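Local coordinates for hypothetical protein Atu2299 (Agrobacterium tumefaciens, PDB 2HLY) that is of unknown function but belongs to the DUF2026 family and is probably related to the papain-like (clan CA) peptidases, at residues L7-N21 against F38-V52. Sequence-based numbering, arbitrary orientation.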
ATOM      1  N   LEU A   7      -3.662  10.685  10.028  1.00 12.90           N
ATOM      2  CA  LEU A   7      -2.204  10.660  10.075  1.00 13.37           C
ATOM      3  C   LEU A   7      -1.603  11.385   8.882  1.00 12.86           C
ATOM      4  O   LEU A   7      -0.643  12.148   9.023  1.00 13.20           O
ATOM      5  CB  LEU A   7      -1.679   9.224  10.132  1.00 13.59           C
ATOM      6  CG  LEU A   7      -0.152   9.090  10.040  1.00 14.67           C
ATOM      7  CD1 LEU A   7       0.560   9.787  11.203  1.00 19.12           C
ATOM      8  CD2 LEU A   7       0.278   7.633   9.920  1.00 15.70           C
ATOM      9  N   ILE A   8      -2.161  11.127   7.705  1.00 12.35           N
ATOM     10  CA  ILE A   8      -1.710  11.800   6.495  1.00 12.45           C
ATOM     11  C   ILE A   8      -2.884  12.372   5.731  1.00 11.65           C
ATOM     12  O   ILE A   8      -3.962  11.751   5.650  1.00 11.47           O
ATOM     13  CB  ILE A   8      -0.847  10.895   5.596  1.00 14.36           C
ATOM     14  CG1 ILE A   8      -1.616   9.674   5.153  1.00 14.87           C
ATOM     15  CG2 ILE A   8       0.404  10.421   6.347  1.00 15.53           C
ATOM     16  CD1 ILE A   8      -0.842   8.835   4.072  1.00 14.99           C
ATOM     17  N   LYS A   9      -2.693  13.583   5.209  1.00  9.47           N
ATOM     18  CA  LYS A   9      -3.717  14.205   4.379  1.00  9.91           C
ATOM     19  C   LYS A   9      -4.014  13.322   3.159  1.00  9.49           C
ATOM     20  O   LYS A   9      -3.113  12.665   2.627  1.00  9.81           O
ATOM     21  CB  LYS A   9      -3.273  15.593   3.908  1.00 10.34           C
ATOM     22  CG  LYS A   9      -3.217  16.632   4.985  1.00 13.18           C
ATOM     23  CD  LYS A   9      -2.924  17.966   4.339  1.00 16.82           C
ATOM     24  CE  LYS A   9      -2.436  18.987   5.329  1.00 21.88           C
ATOM     25  NZ  LYS A   9      -1.847  20.109   4.543  1.00 24.05           N
ATOM     26  N   GLN A  10      -5.269  13.338   2.709  1.00  9.31           N
ATOM     27  CA  GLN A  10      -5.666  12.542   1.530  1.00  9.83           C
ATOM     28  C   GLN A  10      -4.744  12.822   0.343  1.00  9.35           C
ATOM     29  O   GLN A  10      -4.274  11.905  -0.344  1.00  9.78           O
ATOM     30  CB  GLN A  10      -7.138  12.785   1.167  1.00 10.55           C
ATOM     31  CG  GLN A  10      -7.546  12.023  -0.079  1.00 11.19           C
ATOM     32  CD  GLN A  10      -9.014  12.159  -0.420  1.00 16.46           C
ATOM     33  OE1 GLN A  10      -9.882  11.739   0.349  1.00 20.45           O
ATOM     34  NE2 GLN A  10      -9.296  12.715  -1.587  1.00 17.53           N
ATOM     35  N   THR A  11      -4.473  14.098   0.090  1.00  9.17           N
ATOM     36  CA  THR A  11      -3.681  14.431  -1.072  1.00  9.90           C
ATOM     37  C   THR A  11      -2.272  13.843  -0.976  1.00  9.98           C
ATOM     38  O   THR A  11      -1.703  13.410  -1.983  1.00 10.27           O
ATOM     39  CB  THR A  11      -3.676  15.955  -1.345  1.00 10.62           C
ATOM     40  OG1 THR A  11      -3.236  16.192  -2.690  1.00 11.93           O
ATOM     41  CG2 THR A  11      -2.824  16.709  -0.320  1.00 12.37           C
ATOM     42  N   ASP A  12      -1.736  13.792   0.243  1.00  9.60           N
ATOM     43  CA  ASP A  12      -0.387  13.258   0.478  1.00  9.52           C
ATOM     44  C   ASP A  12      -0.374  11.726   0.406  1.00  9.08           C
ATOM     45  O   ASP A  12       0.591  11.109  -0.063  1.00  9.42           O
ATOM     46  CB  ASP A  12       0.151  13.787   1.809  1.00 10.35           C
ATOM     47  CG  ASP A  12       0.454  15.284   1.750  1.00 10.64           C
ATOM     48  OD1 ASP A  12       0.912  15.745   0.680  1.00 11.65           O
ATOM     49  OD2 ASP A  12       0.239  15.994   2.760  1.00 12.05           O
ATOM     50  N   TYR A  13      -1.455  11.115   0.863  1.00  8.91           N
ATOM     51  CA  TYR A  13      -1.633   9.679   0.665  1.00  8.35           C
ATOM     52  C   TYR A  13      -1.547   9.357  -0.825  1.00  8.02           C
ATOM     53  O   TYR A  13      -0.871   8.410  -1.231  1.00  7.47           O
ATOM     54  CB  TYR A  13      -2.982   9.252   1.227  1.00  8.09           C
ATOM     55  CG  TYR A  13      -3.413   7.842   0.842  1.00  7.72           C
ATOM     56  CD1 TYR A  13      -3.238   6.762   1.721  1.00  8.49           C
ATOM     57  CD2 TYR A  13      -4.038   7.600  -0.379  1.00  8.04           C
ATOM     58  CE1 TYR A  13      -3.656   5.471   1.375  1.00  8.42           C
ATOM     59  CE2 TYR A  13      -4.453   6.319  -0.735  1.00  8.24           C
ATOM     60  CZ  TYR A  13      -4.282   5.268   0.152  1.00  6.97           C
ATOM     61  OH  TYR A  13      -4.750   4.026  -0.225  1.00  8.47           O
ATOM     62  N   PHE A  14      -2.250  10.129  -1.657  1.00  7.59           N
ATOM     63  CA  PHE A  14      -2.180   9.892  -3.089  1.00  8.22           C
ATOM     64  C   PHE A  14      -0.782  10.141  -3.659  1.00  8.70           C
ATOM     65  O   PHE A  14      -0.351   9.421  -4.548  1.00  8.73           O
ATOM     66  CB  PHE A  14      -3.250  10.697  -3.830  1.00  8.67           C
ATOM     67  CG  PHE A  14      -4.650  10.171  -3.644  1.00  8.51           C
ATOM     68  CD1 PHE A  14      -4.926   8.804  -3.726  1.00  9.23           C
ATOM     69  CD2 PHE A  14      -5.710  11.056  -3.398  1.00 10.94           C
ATOM     70  CE1 PHE A  14      -6.240   8.325  -3.576  1.00 10.77           C
ATOM     71  CE2 PHE A  14      -7.015  10.580  -3.242  1.00 11.40           C
ATOM     72  CZ  PHE A  14      -7.273   9.218  -3.327  1.00 10.77           C
ATOM     73  N   ARG A  15      -0.077  11.160  -3.160  1.00  8.57           N
ATOM     74  CA  ARG A  15       1.330  11.379  -3.577  1.00  9.24           C
ATOM     75  C   ARG A  15       2.159  10.123  -3.313  1.00  8.98           C
ATOM     76  O   ARG A  15       2.971   9.700  -4.160  1.00 10.36           O
ATOM     77  CB  ARG A  15       1.934  12.558  -2.818  1.00  9.54           C
ATOM     78  CG  ARG A  15       1.394  13.902  -3.309  1.00 11.08           C
ATOM     79  CD  ARG A  15       2.112  15.064  -2.609  1.00 12.89           C
ATOM     80  NE  ARG A  15       1.736  16.329  -3.237  1.00 12.83           N
ATOM     81  CZ  ARG A  15       2.553  17.371  -3.397  1.00 13.29           C
ATOM     82  NH1 ARG A  15       3.809  17.328  -2.958  1.00 13.59           N
ATOM     83  NH2 ARG A  15       2.103  18.461  -3.998  1.00 15.12           N
ATOM     84  N   ILE A  16       1.951   9.517  -2.148  1.00  8.76           N
ATOM     85  CA  ILE A  16       2.726   8.326  -1.760  1.00  9.10           C
ATOM     86  C   ILE A  16       2.399   7.155  -2.686  1.00  8.97           C
ATOM     87  O   ILE A  16       3.294   6.498  -3.230  1.00  8.81           O
ATOM     88  CB  ILE A  16       2.503   7.951  -0.270  1.00  8.57           C
ATOM     89  CG1 ILE A  16       3.088   9.051   0.626  1.00  9.60           C
ATOM     90  CG2 ILE A  16       3.139   6.589   0.050  1.00  9.71           C
ATOM     91  CD1 ILE A  16       2.689   8.949   2.113  1.00  9.87           C
ATOM     92  N   TYR A  17       1.108   6.918  -2.895  1.00  8.76           N
ATOM     93  CA  TYR A  17       0.693   5.892  -3.839  1.00  8.97           C
ATOM     94  C   TYR A  17       1.339   6.150  -5.205  1.00  9.09           C
ATOM     95  O   TYR A  17       1.916   5.237  -5.804  1.00  9.77           O
ATOM     96  CB  TYR A  17      -0.844   5.790  -3.970  1.00  9.75           C
ATOM     97  CG  TYR A  17      -1.236   5.038  -5.230  1.00 10.09           C
ATOM     98  CD1 TYR A  17      -1.252   3.635  -5.253  1.00  8.98           C
ATOM     99  CD2 TYR A  17      -1.518   5.723  -6.416  1.00 11.73           C
ATOM    100  CE1 TYR A  17      -1.560   2.944  -6.422  1.00 11.59           C
ATOM    101  CE2 TYR A  17      -1.840   5.036  -7.593  1.00 12.67           C
ATOM    102  CZ  TYR A  17      -1.851   3.656  -7.588  1.00 11.24           C
ATOM    103  OH  TYR A  17      -2.149   2.953  -8.753  1.00 14.53           O
ATOM    104  N   ARG A  18       1.247   7.391  -5.690  1.00  8.33           N
ATOM    105  CA  ARG A  18       1.767   7.704  -7.031  1.00  8.82           C
ATOM    106  C   ARG A  18       3.270   7.430  -7.139  1.00  8.90           C
ATOM    107  O   ARG A  18       3.713   6.826  -8.121  1.00  9.74           O
ATOM    108  CB  ARG A  18       1.436   9.140  -7.417  1.00  9.07           C
ATOM    109  CG  ARG A  18       1.581   9.391  -8.917  1.00 10.47           C
ATOM    110  CD  ARG A  18       1.280  10.848  -9.266  1.00 12.14           C
ATOM    111  NE  ARG A  18      -0.081  11.275  -8.908  1.00 11.88           N
ATOM    112  CZ  ARG A  18      -1.172  11.058  -9.643  1.00 14.11           C
ATOM    113  NH1 ARG A  18      -1.090  10.399 -10.800  1.00 12.41           N
ATOM    114  NH2 ARG A  18      -2.358  11.501  -9.219  1.00 13.16           N
ATOM    115  N   VAL A  19       4.030   7.832  -6.121  1.00  8.83           N
ATOM    116  CA  VAL A  19       5.477   7.615  -6.101  1.00  9.40           C
ATOM    117  C   VAL A  19       5.804   6.125  -6.181  1.00  9.62           C
ATOM    118  O   VAL A  19       6.604   5.693  -7.010  1.00  9.66           O
ATOM    119  CB  VAL A  19       6.127   8.262  -4.865  1.00  9.56           C
ATOM    120  CG1 VAL A  19       7.560   7.741  -4.653  1.00 10.99           C
ATOM    121  CG2 VAL A  19       6.101   9.779  -5.023  1.00  9.52           C
ATOM    122  N   ILE A  20       5.178   5.337  -5.310  1.00  9.33           N
ATOM    123  CA  ILE A  20       5.491   3.915  -5.244  1.00  9.94           C
ATOM    124  C   ILE A  20       5.058   3.227  -6.537  1.00 10.38           C
ATOM    125  O   ILE A  20       5.798   2.402  -7.103  1.00 11.10           O
ATOM    126  CB  ILE A  20       4.830   3.249  -4.017  1.00  9.80           C
ATOM    127  CG1 ILE A  20       5.291   3.940  -2.731  1.00  9.97           C
ATOM    128  CG2 ILE A  20       5.112   1.734  -4.027  1.00  9.69           C
ATOM    129  CD1 ILE A  20       4.516   3.532  -1.480  1.00  9.97           C
ATOM    130  N   ASN A  21       3.865   3.579  -7.019  1.00 10.91           N
ATOM    131  CA  ASN A  21       3.364   2.994  -8.262  1.00 12.15           C
ATOM    132  C   ASN A  21       4.307   3.278  -9.423  1.00 11.87           C
ATOM    133  O   ASN A  21       4.564   2.417 -10.270  1.00 12.42           O
ATOM    134  CB  ASN A  21       1.995   3.561  -8.597  1.00 11.93           C
ATOM    135  CG  ASN A  21       1.321   2.801  -9.704  1.00 14.27           C
ATOM    136  OD1 ASN A  21       1.202   1.569  -9.639  1.00 17.23           O
ATOM    137  ND2 ASN A  21       0.907   3.517 -10.744  1.00 16.09           N
ATOM    138  N   PHE A  38       4.091  -1.582  -1.619  1.00  9.07           N
ATOM    139  CA  PHE A  38       3.279  -0.478  -1.123  1.00  9.23           C
ATOM    140  C   PHE A  38       3.385  -0.352   0.377  1.00  9.21           C
ATOM    141  O   PHE A  38       3.502   0.744   0.897  1.00 10.47           O
ATOM    142  CB  PHE A  38       1.806  -0.619  -1.554  1.00  9.15           C
ATOM    143  CG  PHE A  38       1.562  -0.189  -2.979  1.00  9.59           C
ATOM    144  CD1 PHE A  38       1.638   1.155  -3.330  1.00  9.97           C
ATOM    145  CD2 PHE A  38       1.264  -1.124  -3.962  1.00 10.55           C
ATOM    146  CE1 PHE A  38       1.434   1.564  -4.651  1.00 11.29           C
ATOM    147  CE2 PHE A  38       1.051  -0.728  -5.288  1.00 11.05           C
ATOM    148  CZ  PHE A  38       1.140   0.618  -5.629  1.00 10.12           C
ATOM    149  N   SER A  39       3.409  -1.477   1.078  0.50  9.16           N
ATOM    150  CA  SER A  39       3.398  -1.429   2.543  0.50  8.87           C
ATOM    151  C   SER A  39       4.745  -1.100   3.159  0.50  9.10           C
ATOM    152  O   SER A  39       4.827  -0.318   4.115  0.50  9.60           O
ATOM    153  CB  SER A  39       2.851  -2.727   3.103  0.50  8.97           C
ATOM    154  OG  SER A  39       1.505  -2.860   2.697  0.50  7.21           O
ATOM    155  N   THR A  40       5.807  -1.691   2.625  1.00  9.30           N
ATOM    156  CA  THR A  40       7.156  -1.362   3.144  1.00  9.94           C
ATOM    157  C   THR A  40       7.633   0.030   2.724  1.00  9.90           C
ATOM    158  O   THR A  40       8.174   0.781   3.559  1.00 10.62           O
ATOM    159  CB  THR A  40       8.200  -2.413   2.791  1.00  9.77           C
ATOM    160  OG1 THR A  40       8.285  -2.537   1.376  1.00 10.20           O
ATOM    161  CG2 THR A  40       7.838  -3.772   3.410  1.00 11.61           C
ATOM    162  N   PHE A  41       7.437   0.395   1.447  1.00  9.16           N
ATOM    163  CA  PHE A  41       7.834   1.745   1.012  1.00  9.49           C
ATOM    164  C   PHE A  41       6.964   2.820   1.687  1.00  9.11           C
ATOM    165  O   PHE A  41       7.465   3.898   2.069  1.00  9.56           O
ATOM    166  CB  PHE A  41       7.751   1.892  -0.511  1.00  9.71           C
ATOM    167  CG  PHE A  41       8.857   1.191  -1.272  1.00  9.59           C
ATOM    168  CD1 PHE A  41       9.467   0.033  -0.790  1.00 11.44           C
ATOM    169  CD2 PHE A  41       9.275   1.704  -2.494  1.00 12.33           C
ATOM    170  CE1 PHE A  41      10.486  -0.603  -1.524  1.00 11.22           C
ATOM    171  CE2 PHE A  41      10.277   1.078  -3.219  1.00 13.35           C
ATOM    172  CZ  PHE A  41      10.870  -0.090  -2.734  1.00 11.14           C
ATOM    173  N   GLY A  42       5.658   2.550   1.811  1.00  9.29           N
ATOM    174  CA  GLY A  42       4.760   3.462   2.536  1.00  9.31           C
ATOM    175  C   GLY A  42       5.194   3.665   3.980  1.00  9.17           C
ATOM    176  O   GLY A  42       5.305   4.800   4.460  1.00 10.39           O
ATOM    177  N   ALA A  43       5.463   2.561   4.670  1.00  8.50           N
ATOM    178  CA  ALA A  43       5.950   2.619   6.046  1.00  9.20           C
ATOM    179  C   ALA A  43       7.244   3.426   6.146  1.00  9.30           C
ATOM    180  O   ALA A  43       7.403   4.244   7.056  1.00 10.16           O
ATOM    181  CB  ALA A  43       6.142   1.221   6.592  1.00  9.40           C
ATOM    182  N   PHE A  44       8.147   3.221   5.191  1.00  9.40           N
ATOM    183  CA  PHE A  44       9.427   3.941   5.207  1.00  9.74           C
ATOM    184  C   PHE A  44       9.201   5.441   5.052  1.00  9.95           C
ATOM    185  O   PHE A  44       9.784   6.259   5.777  1.00  9.80           O
ATOM    186  CB  PHE A  44      10.334   3.411   4.103  1.00  9.55           C
ATOM    187  CG  PHE A  44      11.720   4.008   4.113  1.00  9.23           C
ATOM    188  CD1 PHE A  44      12.517   3.957   5.261  1.00 12.94           C
ATOM    189  CD2 PHE A  44      12.236   4.595   2.959  1.00 10.22           C
ATOM    190  CE1 PHE A  44      13.813   4.521   5.256  1.00 11.48           C
ATOM    191  CE2 PHE A  44      13.519   5.153   2.954  1.00 10.83           C
ATOM    192  CZ  PHE A  44      14.297   5.113   4.093  1.00 10.92           C
ATOM    193  N   ILE A  45       8.339   5.807   4.111  1.00  9.82           N
ATOM    194  CA  ILE A  45       8.026   7.207   3.899  1.00  9.89           C
ATOM    195  C   ILE A  45       7.382   7.806   5.162  1.00 10.25           C
ATOM    196  O   ILE A  45       7.718   8.921   5.583  1.00 10.88           O
ATOM    197  CB  ILE A  45       7.122   7.381   2.662  1.00 10.39           C
ATOM    198  CG1 ILE A  45       7.932   7.063   1.402  1.00 10.82           C
ATOM    199  CG2 ILE A  45       6.492   8.787   2.642  1.00 11.88           C
ATOM    200  CD1 ILE A  45       7.086   6.917   0.092  1.00 10.48           C
ATOM    201  N   LEU A  46       6.478   7.060   5.797  1.00  9.84           N
ATOM    202  CA  LEU A  46       5.875   7.559   7.030  1.00 10.39           C
ATOM    203  C   LEU A  46       6.905   7.760   8.139  1.00 10.74           C
ATOM    204  O   LEU A  46       6.869   8.765   8.848  1.00 10.61           O
ATOM    205  CB  LEU A  46       4.765   6.630   7.509  1.00 10.28           C
ATOM    206  CG  LEU A  46       3.533   6.587   6.609  1.00 10.42           C
ATOM    207  CD1 LEU A  46       2.590   5.510   7.137  1.00 11.02           C
ATOM    208  CD2 LEU A  46       2.838   7.950   6.554  1.00 11.49           C
ATOM    209  N   GLN A  47       7.796   6.786   8.299  1.00 10.58           N
ATOM    210  CA  GLN A  47       8.872   6.899   9.283  1.00 11.36           C
ATOM    211  C   GLN A  47       9.721   8.144   9.021  1.00 12.25           C
ATOM    212  O   GLN A  47      10.004   8.920   9.939  1.00 12.97           O
ATOM    213  CB  GLN A  47       9.754   5.669   9.218  1.00 11.95           C
ATOM    214  CG  GLN A  47       9.094   4.449   9.814  1.00 12.69           C
ATOM    215  CD  GLN A  47       9.797   3.174   9.401  1.00 18.16           C
ATOM    216  OE1 GLN A  47      10.947   3.198   8.934  1.00 20.53           O
ATOM    217  NE2 GLN A  47       9.116   2.052   9.562  1.00 18.08           N
ATOM    218  N   GLN A  48      10.108   8.333   7.763  1.00 11.66           N
ATOM    219  CA  GLN A  48      11.070   9.381   7.390  1.00 12.08           C
ATOM    220  C   GLN A  48      10.481  10.783   7.352  1.00 12.16           C
ATOM    221  O   GLN A  48      11.166  11.752   7.710  1.00 13.07           O
ATOM    222  CB  GLN A  48      11.731   9.045   6.041  1.00 11.86           C
ATOM    223  CG  GLN A  48      12.674   7.860   6.090  1.00 12.57           C
ATOM    224  CD  GLN A  48      13.886   8.144   6.953  1.00 12.70           C
ATOM    225  OE1 GLN A  48      14.455   9.229   6.892  1.00 14.55           O
ATOM    226  NE2 GLN A  48      14.269   7.174   7.788  1.00 16.49           N
ATOM    227  N   HIS A  49       9.227  10.900   6.913  1.00 11.24           N
ATOM    228  CA  HIS A  49       8.572  12.209   6.749  1.00 11.13           C
ATOM    229  C   HIS A  49       7.588  12.622   7.838  1.00 12.28           C
ATOM    230  O   HIS A  49       7.330  13.825   8.003  1.00 12.84           O
ATOM    231  CB  HIS A  49       7.858  12.266   5.405  1.00 11.17           C
ATOM    232  CG  HIS A  49       8.786  12.341   4.242  1.00 11.01           C
ATOM    233  ND1 HIS A  49       9.140  13.535   3.653  1.00 11.54           N
ATOM    234  CD2 HIS A  49       9.445  11.372   3.566  1.00  9.23           C
ATOM    235  CE1 HIS A  49       9.953  13.293   2.638  1.00 12.16           C
ATOM    236  NE2 HIS A  49      10.158  11.989   2.569  1.00 10.58           N
ATOM    237  N   TYR A  50       7.030  11.644   8.549  1.00 11.79           N
ATOM    238  CA  TYR A  50       5.993  11.906   9.564  1.00 12.75           C
ATOM    239  C   TYR A  50       6.434  11.543  10.979  1.00 13.49           C
ATOM    240  O   TYR A  50       5.740  11.867  11.954  1.00 15.04           O
ATOM    241  CB  TYR A  50       4.688  11.162   9.217  1.00 12.13           C
ATOM    242  CG  TYR A  50       4.005  11.700   7.990  1.00 11.89           C
ATOM    243  CD1 TYR A  50       2.923  12.576   8.105  1.00 11.76           C
ATOM    244  CD2 TYR A  50       4.447  11.357   6.707  1.00 11.12           C
ATOM    245  CE1 TYR A  50       2.295  13.105   6.979  1.00 12.45           C
ATOM    246  CE2 TYR A  50       3.826  11.860   5.589  1.00 10.80           C
ATOM    247  CZ  TYR A  50       2.741  12.736   5.721  1.00 11.23           C
ATOM    248  OH  TYR A  50       2.137  13.240   4.591  1.00 12.21           O
ATOM    249  N   LYS A  51       7.587  10.873  11.085  1.00 14.66           N
ATOM    250  CA  LYS A  51       8.224  10.580  12.377  1.00 16.09           C
ATOM    251  C   LYS A  51       7.311   9.767  13.264  1.00 16.58           C
ATOM    252  O   LYS A  51       7.231   9.995  14.473  1.00 17.63           O
ATOM    253  CB  LYS A  51       8.639  11.870  13.105  1.00 16.56           C
ATOM    254  CG  LYS A  51       9.341  12.881  12.223  1.00 18.85           C
ATOM    255  CD  LYS A  51      10.638  12.343  11.675  1.00 22.35           C
ATOM    256  CE  LYS A  51      11.782  12.571  12.657  1.00 25.31           C
ATOM    257  NZ  LYS A  51      13.051  12.029  12.112  1.00 28.81           N
ATOM    258  N   VAL A  52       6.600   8.835  12.651  1.00 16.36           N
ATOM    259  CA  VAL A  52       5.781   7.904  13.405  1.00 17.18           C
ATOM    260  C   VAL A  52       6.350   6.514  13.237  1.00 17.17           C
ATOM    261  O   VAL A  52       7.027   6.221  12.257  1.00 17.33           O
ATOM    262  CB  VAL A  52       4.312   7.940  12.934  1.00 17.23           C
ATOM    263  CG1 VAL A  52       3.684   9.299  13.266  1.00 18.46           C
ATOM    264  CG2 VAL A  52       4.223   7.657  11.427  1.00 17.93           C
TER
HETATM  265  O   HOH W   1       0.021  14.816   5.061  1.00 11.28           O
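One face of the Tyr50 ring receives the methyl CG2 of Ile8, which stands 3.5 Å from the ring centroid and 21° off the normal, a CH-pi contact; in the ring plane, at the hydroxyl edge, lies a water. This is one end of a helix-helix packing, in which helices 10-21 and 38-50 run at 128°, nearer antiparallel than parallel, with axes 10.2 Å apart at closest approach. Toward the other end Phe38 and Tyr17 form the aromatic pair of the contact. Their planes differ by 7°, but centroids 5.5 Å apart show that the rings are so far offset that little of one lies over the other, while the carbonyl O of Tyr17 meets the Phe38 edge in plane.

Between these two contacts the interface is aliphatic and buried. Ile16 and Ile45 lie alongside, pointing opposite ways, with CD1 of Ile16 3.8 Å from CG2 of Ile45. Ile20 CD1 packs on the backbone at Gly42, 3.6 Å from its N. The same isoleucine has CG2 anti to its own amide nitrogen, which sets Ile20 CG2 3.6 Å from Phe38 CD1. Leu7 and Val52 meet tip to tip beyond the helices, and Leu7 and Leu46 also touch strands 89-94 and 97-100, placing this helix pair against the four-stranded antiparallel sheet.

Asp12 OD1 is hydrogen-bonded to Ser176 N. Polar linkage between the segments comes through solvent: one water accepts from Lys9 N, donates to Asp12 OD2 and bonds to Tyr50 OH, its oxygen 2.7 Å from that hydroxyl.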